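Local coordinates for molybdopterin biosynthesis protein (Mycobacterium abscessus, PDB 3TCR), which probably binds molybdopterin and takes part in the biosynthesis of the molybdenum cofactor, at residues V83-D87 / L88-Q92; I50-D53 / R54-H57. All coordinates share one frame; numbering follows the deposited sequence.

Contact 1: residues V83-D87 / L88-Q92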
loop_
_atom_site.group_PDB
_atom_site.type_symbol
_atom_site.label_atom_id
_atom_site.label_comp_id
_atom_site.label_asym_id
_atom_site.label_seq_id
_atom_site.Cartn_x
_atom_site.Cartn_y
_atom_site.Cartn_z
ATOM N N VAL A 83 18.358 -20.847 -8.228
ATOM C CA VAL A 83 17.978 -20.168 -9.456
ATOM C C VAL A 83 16.718 -20.827 -10.033
ATOM O O VAL A 83 16.674 -22.031 -10.168
ATOM C CB VAL A 83 19.097 -20.203 -10.522
ATOM C CG1 VAL A 83 18.626 -19.463 -11.795
ATOM C CG2 VAL A 83 20.373 -19.545 -9.981
ATOM N N VAL A 84 15.699 -20.038 -10.351
ATOM C CA VAL A 84 14.508 -20.550 -10.986
ATOM C C VAL A 84 14.126 -19.632 -12.141
ATOM O O VAL A 84 14.558 -18.466 -12.219
ATOM C CB VAL A 84 13.292 -20.594 -10.005
ATOM C CG1 VAL A 84 13.526 -21.564 -8.847
ATOM C CG2 VAL A 84 12.959 -19.198 -9.489
ATOM N N GLU A 85 13.300 -20.174 -13.031
ATOM C CA GLU A 85 12.689 -19.425 -14.112
ATOM C C GLU A 85 11.554 -18.585 -13.572
ATOM O O GLU A 85 11.107 -18.782 -12.448
ATOM C CB GLU A 85 12.103 -20.390 -15.150
ATOM C CG GLU A 85 13.142 -21.234 -15.873
ATOM C CD GLU A 85 12.540 -22.336 -16.768
ATOM O OE1 GLU A 85 11.592 -23.031 -16.358
ATOM O OE2 GLU A 85 13.048 -22.537 -17.869
ATOM N N ASN A 86 11.040 -17.706 -14.421
ATOM C CA ASN A 86 9.809 -16.964 -14.146
ATOM C C ASN A 86 8.636 -17.853 -14.360
ATOM O O ASN A 86 7.949 -17.770 -15.384
ATOM C CB ASN A 86 9.671 -15.731 -15.057
ATOM C CG ASN A 86 10.047 -14.457 -14.352
ATOM O OD1 ASN A 86 9.393 -14.060 -13.372
ATOM N ND2 ASN A 86 11.142 -13.860 -14.769
ATOM N N ASP A 87 8.409 -18.678 -13.352
ATOM C CA ASP A 87 7.491 -19.767 -13.412
ATOM C C ASP A 87 6.951 -19.946 -12.016
ATOM O O ASP A 87 7.692 -20.287 -11.076
ATOM C CB ASP A 87 8.209 -21.031 -13.851
ATOM C CG ASP A 87 7.288 -22.226 -13.890
ATOM O OD1 ASP A 87 6.743 -22.480 -14.983
ATOM O OD2 ASP A 87 7.069 -22.874 -12.842
ATOM N N LEU A 88 5.643 -19.756 -11.908
ATOM C CA LEU A 88 4.956 -19.762 -10.646
ATOM C C LEU A 88 5.240 -20.987 -9.763
ATOM O O LEU A 88 5.617 -20.828 -8.602
ATOM C CB LEU A 88 3.455 -19.587 -10.899
ATOM C CG LEU A 88 2.669 -19.297 -9.619
ATOM C CD1 LEU A 88 1.685 -18.146 -9.869
ATOM C CD2 LEU A 88 2.007 -20.596 -9.092
ATOM N N SER A 89 5.101 -22.190 -10.312
ATOM C CA SER A 89 5.328 -23.386 -9.516
ATOM C C SER A 89 6.787 -23.586 -9.119
ATOM O O SER A 89 7.065 -24.069 -8.046
ATOM C CB SER A 89 4.772 -24.638 -10.206
ATOM O OG SER A 89 5.594 -24.992 -11.284
ATOM N N GLU A 90 7.726 -23.184 -9.962
ATOM C CA GLU A 90 9.144 -23.258 -9.578
ATOM C C GLU A 90 9.488 -22.300 -8.454
ATOM O O GLU A 90 10.197 -22.654 -7.522
ATOM C CB GLU A 90 10.075 -22.951 -10.760
ATOM C CG GLU A 90 10.116 -24.005 -11.848
ATOM C CD GLU A 90 11.087 -23.621 -12.987
ATOM O OE1 GLU A 90 10.813 -24.022 -14.140
ATOM O OE2 GLU A 90 12.126 -22.919 -12.730
ATOM N N ILE A 91 9.012 -21.074 -8.566
ATOM C CA ILE A 91 9.209 -20.096 -7.519
ATOM C C ILE A 91 8.581 -20.579 -6.202
ATOM O O ILE A 91 9.197 -20.470 -5.139
ATOM C CB ILE A 91 8.620 -18.717 -7.864
ATOM C CG1 ILE A 91 9.257 -18.169 -9.140
ATOM C CG2 ILE A 91 8.848 -17.763 -6.681
ATOM C CD1 ILE A 91 8.534 -16.989 -9.782
ATOM N N GLN A 92 7.366 -21.114 -6.275
ATOM C CA GLN A 92 6.683 -21.609 -5.079
ATOM C C GLN A 92 7.451 -22.775 -4.461
ATOM O O GLN A 92 7.650 -22.838 -3.222
ATOM C CB GLN A 92 5.204 -21.966 -5.404
ATOM C CG GLN A 92 4.338 -20.695 -5.611
ATOM C CD GLN A 92 2.834 -20.993 -5.636
ATOM O OE1 GLN A 92 2.446 -22.112 -5.885
ATOM N NE2 GLN A 92 1.996 -19.996 -5.358
#

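Contact 2: residues I50-D53 / R54-H57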
loop_
_atom_site.group_PDB
_atom_site.type_symbol
_atom_site.label_atom_id
_atom_site.label_comp_id
_atom_site.label_asym_id
_atom_site.label_seq_id
_atom_site.Cartn_x
_atom_site.Cartn_y
_atom_site.Cartn_z
ATOM N N ILE A 50 16.980 -16.546 -6.980
ATOM C CA ILE A 50 17.149 -15.701 -8.170
ATOM C C ILE A 50 16.042 -16.080 -9.124
ATOM O O ILE A 50 15.960 -17.238 -9.517
ATOM C CB ILE A 50 18.487 -15.979 -8.886
ATOM C CG1 ILE A 50 19.664 -15.615 -7.977
ATOM C CG2 ILE A 50 18.544 -15.254 -10.233
ATOM C CD1 ILE A 50 19.626 -14.198 -7.453
ATOM N N VAL A 51 15.186 -15.132 -9.479
ATOM C CA VAL A 51 14.087 -15.408 -10.393
ATOM C C VAL A 51 14.430 -14.764 -11.726
ATOM O O VAL A 51 14.234 -13.563 -11.916
ATOM C CB VAL A 51 12.716 -14.873 -9.882
ATOM C CG1 VAL A 51 11.613 -15.226 -10.896
ATOM C CG2 VAL A 51 12.393 -15.416 -8.481
ATOM N N ASN A 52 14.986 -15.559 -12.628
ATOM C CA ASN A 52 15.486 -15.042 -13.900
ATOM C C ASN A 52 15.588 -16.117 -14.980
ATOM O O ASN A 52 16.384 -17.036 -14.858
ATOM C CB ASN A 52 16.865 -14.438 -13.658
ATOM C CG ASN A 52 17.317 -13.544 -14.788
ATOM O OD1 ASN A 52 17.556 -13.974 -15.919
ATOM N ND2 ASN A 52 17.429 -12.276 -14.475
ATOM N N ASP A 53 14.808 -16.003 -16.045
ATOM C CA ASP A 53 14.871 -17.013 -17.143
ATOM C C ASP A 53 16.244 -17.217 -17.739
ATOM O O ASP A 53 16.626 -18.341 -18.015
ATOM C CB ASP A 53 13.943 -16.633 -18.277
ATOM C CG ASP A 53 12.536 -16.703 -17.871
ATOM O OD1 ASP A 53 12.209 -17.619 -17.086
ATOM O OD2 ASP A 53 11.762 -15.831 -18.296
ATOM N N ARG A 54 16.979 -16.128 -17.928
ATOM C CA ARG A 54 18.309 -16.202 -18.513
ATOM C C ARG A 54 19.312 -16.842 -17.585
ATOM O O ARG A 54 20.108 -17.683 -18.022
ATOM C CB ARG A 54 18.801 -14.817 -18.931
ATOM C CG ARG A 54 18.149 -14.328 -20.204
ATOM C CD ARG A 54 18.504 -12.877 -20.448
ATOM N NE ARG A 54 17.584 -12.244 -21.389
ATOM C CZ ARG A 54 17.652 -10.960 -21.753
ATOM N NH1 ARG A 54 18.608 -10.163 -21.270
ATOM N NH2 ARG A 54 16.767 -10.473 -22.615
ATOM N N THR A 55 19.290 -16.449 -16.311
ATOM C CA THR A 55 20.160 -17.093 -15.328
ATOM C C THR A 55 19.831 -18.583 -15.217
ATOM O O THR A 55 20.724 -19.384 -15.073
ATOM C CB THR A 55 20.076 -16.442 -13.921
ATOM O OG1 THR A 55 20.246 -15.030 -14.038
ATOM C CG2 THR A 55 21.168 -16.972 -13.007
ATOM N N ALA A 56 18.556 -18.954 -15.298
ATOM C CA ALA A 56 18.180 -20.373 -15.204
ATOM C C ALA A 56 18.674 -21.198 -16.409
ATOM O O ALA A 56 18.642 -22.408 -16.337
ATOM C CB ALA A 56 16.671 -20.536 -15.016
ATOM N N HIS A 57 19.128 -20.547 -17.492
ATOM C CA HIS A 57 19.682 -21.244 -18.701
ATOM C C HIS A 57 21.155 -20.953 -18.942
ATOM O O HIS A 57 21.652 -21.166 -20.033
ATOM C CB HIS A 57 18.859 -20.913 -19.966
ATOM C CG HIS A 57 17.356 -21.119 -19.802
ATOM N ND1 HIS A 57 16.446 -20.149 -20.086
ATOM C CD2 HIS A 57 16.617 -22.221 -19.349
ATOM C CE1 HIS A 57 15.188 -20.607 -19.834
ATOM N NE2 HIS A 57 15.292 -21.873 -19.384
#

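Contact 1: residues V83-D87 / L88-Q92
Asp87 and Glu90 cross at about a right angle where strand 76-84 hands over to helix 88-100, Glu90 CG lying 3.4 Å from Asp87 OD2. Asp87 is the N-cap, and the trans setting of its side chain (chi1 178°) swings the carboxylate back over the first turn. There OD2 takes the backbone N of Glu90 at 3.0 Å on its anti lone pair and also accepts from Ser89 OG, so two donors hold one oxygen. The main chain adds a hydrogen bond from Ile91 N to Asp87 O.

Beyond CG the extended chain of Glu90 carries its carboxylate back to the strand end. Its OE2 receives Glu85 N at 3.0 Å, the donor lying above the carboxylate plane. The two glutamate carboxylate planes are 18° apart, with Glu85 OE1 just 2.6 Å from Glu90 OE1; Glu85 OE2 is hydrogen-bonded to His57 NE2. Val84 CG2 rests on Ile91 CG1 at 3.9 Å, the two side chains roughly perpendicular; Val51 touches both, and Ala123 of helix 120-124 touches Ile91. Two carboxylate oxygens this close suggest a shared proton. Asp87 OD2, 4.1 Å from Glu90 OE1, may favour it, while the pull of His57 depends on its own undetermined charge.

Contact 2: residues I50-D53 / R54-H57
With CG anti to the backbone N (chi1 -164°) and the amide turned about its CB-CG bond, Asn52 folds its side chain over the turn that follows, and Thr55 sets OG1 beside its own N (chi1 -51°), facing that amide. The outcome is that Asn52 OD1 accepts from Thr55 N at 3.0 Å, a fairly straight bond whose donor stands 39° above the carbonyl plane. Arg54 N makes a second, weak bond to the same oxygen. Thr55 OG1 sits over the same face of the Asn52 amide as Thr55 N, 3.4 Å above CG, the two side chains meeting at about a right angle, and on the strand side Thr55 CB approaches Ile50 CG2 at 4.2 Å.

The main chain closes the turn: Ala56 N bonds to Asn52 O at 2.9 Å, and His57 N to Arg54 O. The imidazole of His57 folds back until ND1 is 2.8 Å from Asp53 O, at an angle too poor for a hydrogen bond, while NE2 is hydrogen-bonded to Glu85 OE2. The Asp53 carboxylate is taken by a salt bridge from OD2 to Arg117 and a hydrogen bond from Asn86 N to OD1.

OD1 accepting from Thr55 N, with Asn52 O accepting from Ala56 N, makes an Asx motif. It opens a short run of helix-like backbone within the loop that leads from strand 44-51 to helix 64-73, in the probable molybdopterin-binding domain.

Overall arrangement
Both contacts sit at the ends of neighbouring parallel strands, 44-51 and 76-84, where the chain leaves the sheet. In each an Asx side chain receives the amide three residues ahead, but contact 1 opens the regular helix 88-100, whereas contact 2 shapes a short helix-like run within the loop before helix 64-73. Contact 1 is partly buried, with an apolar floor and a cluster of acids; contact 2 lies at the surface and relies mainly on amide and backbone bonds. Two probable hydrogen bonds, Glu85 OE2 to His57 NE2 at 2.8 Å and Asn86 N to Asp53 OD1 at 2.9 Å, join the loop ends of these adjacent strands.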